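Long-range contact in inosine-uridine preferring nucleoside hydrolase family protein (Bacillus anthracis, PDB 2C40), which belongs to the nucleoside hydrolase family and binds a calcium ion and alpha-D-ribofuranose in its pocket: residues S198-I208 with V290-F300. Sequence-based numbering, arbitrary orientation.
Sequences STNQVPLTIDI and VVYDVNHDRFF
With CG1 turned away from its carbonyl carbon (chi1 -62°), Val202 drives this methyl between Val294 and the first turn of helix 296-308; Ile208, its CG1 likewise trans to the carbonyl and its chain extended to CD1, reaches Phe300 from the neighbouring helix 206-214. Val202 CG1 lies 3.5 Å from Val294 CG1, a tight pair whose side chains cross at about a right angle, and 3.6 Å from Phe299 CD1, while Val202 CB lies obliquely against the Phe300 ring, nearest CE1. The terminal methyl of Ile208 sits almost exactly over the centre of the Phe300 ring, a CH-pi contact with CD1 3.5 Å from the centroid and 8° off the normal. Phe299 CD1 covers the opposite face, so the ring is sandwiched. In the nucleoside hydrolase fold, a mixed sheet flanked by helices, the contact packs the loop after strand 191-194 and the start of helix 206-214 against the link from strand 286-292 and the first turns of helix 296-308. The two strands are neighbours in the sheet, and Ser198, in the loop after strand 191-194, has its buried OG donating to Val291 O of strand 286-292 over 2.7 Å, from above the carbonyl plane, and also hydrogen-bonding Thr195 OG1. One water bridges the loops beside it, donating to Ser198 O at 2.7 Å and accepting from Gln201 N and Val294 N. Further along, His296 ND1 gives a weak bond to Gln201 O, 3.5 Å away and bent to 136°, with the oxygen near the imidazole plane. Asn295, at the N-cap position of that helix, accepts from Arg298 N through OD1, a capping bond.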
ATOM      1  N   SER A 198      24.341  10.219  -1.105  1.00 43.92           N
ATOM      2  CA  SER A 198      24.160  11.389  -0.246  1.00 44.22           C
ATOM      3  C   SER A 198      23.403  11.032   1.020  1.00 45.85           C
ATOM      4  O   SER A 198      23.551  11.647   2.064  1.00 45.85           O
ATOM      5  CB  SER A 198      23.378  12.474  -1.028  1.00 43.80           C
ATOM      6  OG  SER A 198      24.173  13.010  -2.084  1.00 41.69           O
ATOM      7  N   THR A 199      22.567  10.015   0.894  1.00 47.33           N
ATOM      8  CA  THR A 199      21.599   9.662   1.910  1.00 49.27           C
ATOM      9  C   THR A 199      22.108   8.545   2.860  1.00 49.28           C
ATOM     10  O   THR A 199      21.365   8.105   3.707  1.00 50.25           O
ATOM     11  CB  THR A 199      20.297   9.289   1.181  1.00 50.04           C
ATOM     12  OG1 THR A 199      19.172   9.565   2.015  1.00 56.81           O
ATOM     13  CG2 THR A 199      20.321   7.865   0.686  1.00 49.75           C
ATOM     14  N   ASN A 200      23.384   8.154   2.742  1.00 48.67           N
ATOM     15  CA  ASN A 200      23.935   7.004   3.437  1.00 48.57           C
ATOM     16  C   ASN A 200      23.679   7.053   4.944  1.00 48.21           C
ATOM     17  O   ASN A 200      23.404   6.022   5.557  1.00 48.10           O
ATOM     18  CB  ASN A 200      25.450   6.938   3.260  1.00 49.77           C
ATOM     19  CG  ASN A 200      25.881   6.366   1.941  1.00 52.28           C
ATOM     20  OD1 ASN A 200      25.099   5.738   1.234  1.00 55.76           O
ATOM     21  ND2 ASN A 200      27.175   6.560   1.606  1.00 55.51           N
ATOM     22  N   GLN A 201      23.773   8.258   5.513  1.00 47.77           N
ATOM     23  CA  GLN A 201      23.682   8.466   6.948  1.00 47.37           C
ATOM     24  C   GLN A 201      22.254   8.611   7.482  1.00 46.58           C
ATOM     25  O   GLN A 201      22.079   8.757   8.686  1.00 47.35           O
ATOM     26  CB  GLN A 201      24.585   9.666   7.381  1.00 47.50           C
ATOM     27  CG  GLN A 201      26.025   9.279   7.512  1.00 46.81           C
ATOM     28  CD  GLN A 201      26.965  10.440   7.835  1.00 49.32           C
ATOM     29  OE1 GLN A 201      26.581  11.423   8.476  1.00 52.32           O
ATOM     30  NE2 GLN A 201      28.221  10.321   7.391  1.00 49.97           N
ATOM     31  N   VAL A 202      21.250   8.550   6.609  1.00 45.64           N
ATOM     32  CA  VAL A 202      19.858   8.687   7.019  1.00 45.83           C
ATOM     33  C   VAL A 202      18.939   7.617   6.404  1.00 44.95           C
ATOM     34  O   VAL A 202      18.014   7.941   5.668  1.00 44.61           O
ATOM     35  CB  VAL A 202      19.301  10.148   6.743  1.00 46.09           C
ATOM     36  CG1 VAL A 202      20.078  11.184   7.544  1.00 45.69           C
ATOM     37  CG2 VAL A 202      19.268  10.516   5.217  1.00 47.08           C
ATOM     38  N   PRO A 203      19.212   6.326   6.694  1.00 45.56           N
ATOM     39  CA  PRO A 203      18.202   5.255   6.375  1.00 45.87           C
ATOM     40  C   PRO A 203      16.927   5.395   7.199  1.00 45.50           C
ATOM     41  O   PRO A 203      16.991   5.605   8.430  1.00 44.27           O
ATOM     42  CB  PRO A 203      18.919   3.947   6.724  1.00 45.58           C
ATOM     43  CG  PRO A 203      20.080   4.325   7.593  1.00 46.18           C
ATOM     44  CD  PRO A 203      20.433   5.770   7.303  1.00 46.16           C
ATOM     45  N   LEU A 204      15.774   5.276   6.532  1.00 46.18           N
ATOM     46  CA  LEU A 204      14.512   5.118   7.263  1.00 46.14           C
ATOM     47  C   LEU A 204      14.551   3.727   7.823  1.00 46.18           C
ATOM     48  O   LEU A 204      14.651   2.729   7.086  1.00 46.20           O
ATOM     49  CB  LEU A 204      13.270   5.248   6.418  1.00 46.79           C
ATOM     50  CG  LEU A 204      11.978   5.860   7.031  1.00 48.23           C
ATOM     51  CD1 LEU A 204      10.836   5.115   6.481  1.00 49.41           C
ATOM     52  CD2 LEU A 204      11.885   5.915   8.522  1.00 47.77           C
ATOM     53  N   THR A 205      14.385   3.685   9.128  1.00 45.60           N
ATOM     54  CA  THR A 205      14.614   2.516   9.901  1.00 45.45           C
ATOM     55  C   THR A 205      13.276   2.112  10.587  1.00 45.21           C
ATOM     56  O   THR A 205      12.364   2.927  10.712  1.00 44.57           O
ATOM     57  CB  THR A 205      15.786   2.934  10.819  1.00 45.32           C
ATOM     58  OG1 THR A 205      16.808   1.947  10.803  1.00 47.18           O
ATOM     59  CG2 THR A 205      15.356   3.276  12.174  1.00 44.64           C
ATOM     60  N   ILE A 206      13.148   0.855  10.990  1.00 44.93           N
ATOM     61  CA  ILE A 206      11.987   0.402  11.764  1.00 45.44           C
ATOM     62  C   ILE A 206      11.850   1.219  13.074  1.00 44.96           C
ATOM     63  O   ILE A 206      10.753   1.647  13.425  1.00 44.67           O
ATOM     64  CB  ILE A 206      12.065  -1.167  12.068  1.00 45.09           C
ATOM     65  CG1 ILE A 206      11.861  -2.004  10.799  1.00 45.38           C
ATOM     66  CG2 ILE A 206      11.073  -1.596  13.164  1.00 45.27           C
ATOM     67  CD1 ILE A 206      12.516  -3.470  10.910  1.00 47.24           C
ATOM     68  N   ASP A 207      12.967   1.423  13.782  1.00 44.78           N
ATOM     69  CA  ASP A 207      12.997   2.254  14.984  1.00 44.89           C
ATOM     70  C   ASP A 207      12.438   3.652  14.769  1.00 44.70           C
ATOM     71  O   ASP A 207      11.846   4.223  15.664  1.00 44.85           O
ATOM     72  CB  ASP A 207      14.424   2.364  15.541  1.00 45.49           C
ATOM     73  N   ILE A 208      12.579   4.183  13.569  1.00 44.76           N
ATOM     74  CA  ILE A 208      12.057   5.525  13.249  1.00 45.08           C
ATOM     75  C   ILE A 208      10.579   5.465  12.908  1.00 43.86           C
ATOM     76  O   ILE A 208       9.811   6.324  13.326  1.00 42.80           O
ATOM     77  CB  ILE A 208      12.904   6.218  12.129  1.00 44.70           C
ATOM     78  CG1 ILE A 208      14.247   6.645  12.726  1.00 46.40           C
ATOM     79  CG2 ILE A 208      12.192   7.406  11.528  1.00 44.34           C
ATOM     80  CD1 ILE A 208      15.284   6.997  11.724  1.00 45.91           C
ATOM     81  N   VAL A 290      27.667  18.296  -4.541  1.00 42.05           N
ATOM     82  CA  VAL A 290      27.166  17.016  -4.144  1.00 41.74           C
ATOM     83  C   VAL A 290      27.002  16.925  -2.623  1.00 41.25           C
ATOM     84  O   VAL A 290      27.946  17.123  -1.863  1.00 40.42           O
ATOM     85  CB  VAL A 290      28.105  15.871  -4.665  1.00 41.60           C
ATOM     86  CG1 VAL A 290      27.575  14.505  -4.231  1.00 42.22           C
ATOM     87  CG2 VAL A 290      28.202  15.903  -6.186  1.00 42.73           C
ATOM     88  N   VAL A 291      25.794  16.597  -2.187  1.00 41.01           N
ATOM     89  CA  VAL A 291      25.509  16.575  -0.771  1.00 41.18           C
ATOM     90  C   VAL A 291      26.176  15.337  -0.165  1.00 41.86           C
ATOM     91  O   VAL A 291      26.215  14.274  -0.798  1.00 42.86           O
ATOM     92  CB  VAL A 291      24.010  16.600  -0.520  1.00 40.79           C
ATOM     93  CG1 VAL A 291      23.654  16.301   0.956  1.00 41.76           C
ATOM     94  CG2 VAL A 291      23.463  17.953  -0.950  1.00 41.14           C
ATOM     95  N   TYR A 292      26.737  15.489   1.032  1.00 41.69           N
ATOM     96  CA  TYR A 292      27.180  14.357   1.829  1.00 41.14           C
ATOM     97  C   TYR A 292      27.125  14.683   3.324  1.00 41.36           C
ATOM     98  O   TYR A 292      26.849  15.815   3.723  1.00 40.91           O
ATOM     99  CB  TYR A 292      28.576  13.924   1.401  1.00 40.74           C
ATOM    100  CG  TYR A 292      29.665  14.884   1.785  1.00 39.46           C
ATOM    101  CD1 TYR A 292      29.798  16.086   1.133  1.00 39.27           C
ATOM    102  CD2 TYR A 292      30.553  14.577   2.803  1.00 39.31           C
ATOM    103  CE1 TYR A 292      30.822  16.995   1.483  1.00 40.59           C
ATOM    104  CE2 TYR A 292      31.595  15.489   3.180  1.00 41.42           C
ATOM    105  CZ  TYR A 292      31.708  16.695   2.506  1.00 39.89           C
ATOM    106  OH  TYR A 292      32.701  17.596   2.811  1.00 41.35           O
ATOM    107  N   ASP A 293      27.378  13.667   4.132  1.00 41.56           N
ATOM    108  CA  ASP A 293      27.535  13.807   5.568  1.00 41.96           C
ATOM    109  C   ASP A 293      26.339  14.506   6.165  1.00 41.84           C
ATOM    110  O   ASP A 293      26.471  15.548   6.818  1.00 41.92           O
ATOM    111  CB  ASP A 293      28.841  14.509   5.933  1.00 42.38           C
ATOM    112  CG  ASP A 293      29.164  14.401   7.413  1.00 44.69           C
ATOM    113  OD1 ASP A 293      28.625  13.476   8.047  1.00 46.93           O
ATOM    114  OD2 ASP A 293      29.951  15.226   7.951  1.00 44.87           O
ATOM    115  N   VAL A 294      25.174  13.894   5.940  1.00 41.23           N
ATOM    116  CA  VAL A 294      23.914  14.348   6.504  1.00 40.71           C
ATOM    117  C   VAL A 294      23.909  14.085   8.021  1.00 41.54           C
ATOM    118  O   VAL A 294      24.324  13.027   8.483  1.00 41.57           O
ATOM    119  CB  VAL A 294      22.719  13.685   5.808  1.00 40.85           C
ATOM    120  CG1 VAL A 294      21.421  14.181   6.380  1.00 41.33           C
ATOM    121  CG2 VAL A 294      22.735  13.950   4.294  1.00 39.05           C
ATOM    122  N   ASN A 295      23.478  15.074   8.800  1.00 41.80           N
ATOM    123  CA  ASN A 295      23.325  14.889  10.229  1.00 41.64           C
ATOM    124  C   ASN A 295      22.021  14.111  10.463  1.00 42.11           C
ATOM    125  O   ASN A 295      20.905  14.604  10.211  1.00 42.13           O
ATOM    126  CB  ASN A 295      23.389  16.227  10.981  1.00 41.69           C
ATOM    127  CG  ASN A 295      23.508  16.042  12.471  1.00 41.02           C
ATOM    128  OD1 ASN A 295      22.659  15.408  13.084  1.00 40.93           O
ATOM    129  ND2 ASN A 295      24.545  16.603  13.064  1.00 40.61           N
ATOM    130  N   HIS A 296      22.197  12.856  10.885  1.00 42.04           N
ATOM    131  CA  HIS A 296      21.111  11.917  11.114  1.00 41.68           C
ATOM    132  C   HIS A 296      20.063  12.549  12.028  1.00 41.01           C
ATOM    133  O   HIS A 296      18.947  12.787  11.616  1.00 39.54           O
ATOM    134  CB  HIS A 296      21.659  10.611  11.747  1.00 41.81           C
ATOM    135  CG  HIS A 296      20.583   9.671  12.208  1.00 42.12           C
ATOM    136  ND1 HIS A 296      19.858   8.886  11.337  1.00 43.66           N
ATOM    137  CD2 HIS A 296      20.087   9.414  13.441  1.00 41.41           C
ATOM    138  CE1 HIS A 296      18.958   8.191  12.009  1.00 40.38           C
ATOM    139  NE2 HIS A 296      19.070   8.500  13.286  1.00 45.40           N
ATOM    140  N   ASP A 297      20.480  12.871  13.254  1.00 40.76           N
ATOM    141  CA  ASP A 297      19.577  13.331  14.309  1.00 41.51           C
ATOM    142  C   ASP A 297      18.865  14.625  13.912  1.00 41.85           C
ATOM    143  O   ASP A 297      17.681  14.763  14.113  1.00 41.88           O
ATOM    144  CB  ASP A 297      20.318  13.501  15.665  1.00 40.22           C
ATOM    145  CG  ASP A 297      20.760  12.170  16.272  1.00 39.97           C
ATOM    146  OD1 ASP A 297      20.352  11.130  15.763  1.00 40.52           O
ATOM    147  OD2 ASP A 297      21.522  12.133  17.267  1.00 38.84           O
ATOM    148  N   ARG A 298      19.596  15.577  13.359  1.00 42.78           N
ATOM    149  CA  ARG A 298      18.966  16.824  12.926  1.00 43.46           C
ATOM    150  C   ARG A 298      17.996  16.612  11.792  1.00 42.95           C
ATOM    151  O   ARG A 298      16.932  17.211  11.763  1.00 42.87           O
ATOM    152  CB  ARG A 298      20.017  17.828  12.525  1.00 43.98           C
ATOM    153  CG  ARG A 298      20.836  18.279  13.728  1.00 46.23           C
ATOM    154  CD  ARG A 298      20.900  19.785  13.780  1.00 50.61           C
ATOM    155  NE  ARG A 298      22.003  20.290  12.995  1.00 52.66           N
ATOM    156  CZ  ARG A 298      22.001  21.404  12.255  1.00 54.69           C
ATOM    157  NH1 ARG A 298      20.918  22.165  12.097  1.00 54.71           N
ATOM    158  NH2 ARG A 298      23.123  21.746  11.645  1.00 54.40           N
ATOM    159  N   PHE A 299      18.357  15.760  10.850  1.00 42.81           N
ATOM    160  CA  PHE A 299      17.468  15.483   9.694  1.00 42.53           C
ATOM    161  C   PHE A 299      16.140  14.927  10.183  1.00 42.02           C
ATOM    162  O   PHE A 299      15.072  15.468   9.905  1.00 42.91           O
ATOM    163  CB  PHE A 299      18.140  14.518   8.708  1.00 42.60           C
ATOM    164  CG  PHE A 299      17.252  14.091   7.602  1.00 43.50           C
ATOM    165  CD1 PHE A 299      16.876  12.746   7.462  1.00 42.09           C
ATOM    166  CD2 PHE A 299      16.736  15.037   6.726  1.00 43.04           C
ATOM    167  CE1 PHE A 299      16.063  12.354   6.432  1.00 44.57           C
ATOM    168  CE2 PHE A 299      15.878  14.659   5.693  1.00 44.29           C
ATOM    169  CZ  PHE A 299      15.529  13.332   5.544  1.00 46.00           C
ATOM    170  N   PHE A 300      16.196  13.854  10.935  1.00 41.39           N
ATOM    171  CA  PHE A 300      14.974  13.236  11.430  1.00 41.47           C
ATOM    172  C   PHE A 300      14.231  14.092  12.433  1.00 41.22           C
ATOM    173  O   PHE A 300      13.019  14.076  12.428  1.00 40.37           O
ATOM    174  CB  PHE A 300      15.258  11.831  11.989  1.00 41.46           C
ATOM    175  CG  PHE A 300      15.555  10.844  10.925  1.00 41.63           C
ATOM    176  CD1 PHE A 300      16.842  10.329  10.749  1.00 43.55           C
ATOM    177  CD2 PHE A 300      14.566  10.483  10.044  1.00 40.82           C
ATOM    178  CE1 PHE A 300      17.109   9.415   9.725  1.00 43.98           C
ATOM    179  CE2 PHE A 300      14.817   9.583   9.022  1.00 43.71           C
ATOM    180  CZ  PHE A 300      16.086   9.046   8.850  1.00 42.79           C
TER
HETATM  181  O   HOH W   1      24.627  11.225   4.496  1.00 41.47           O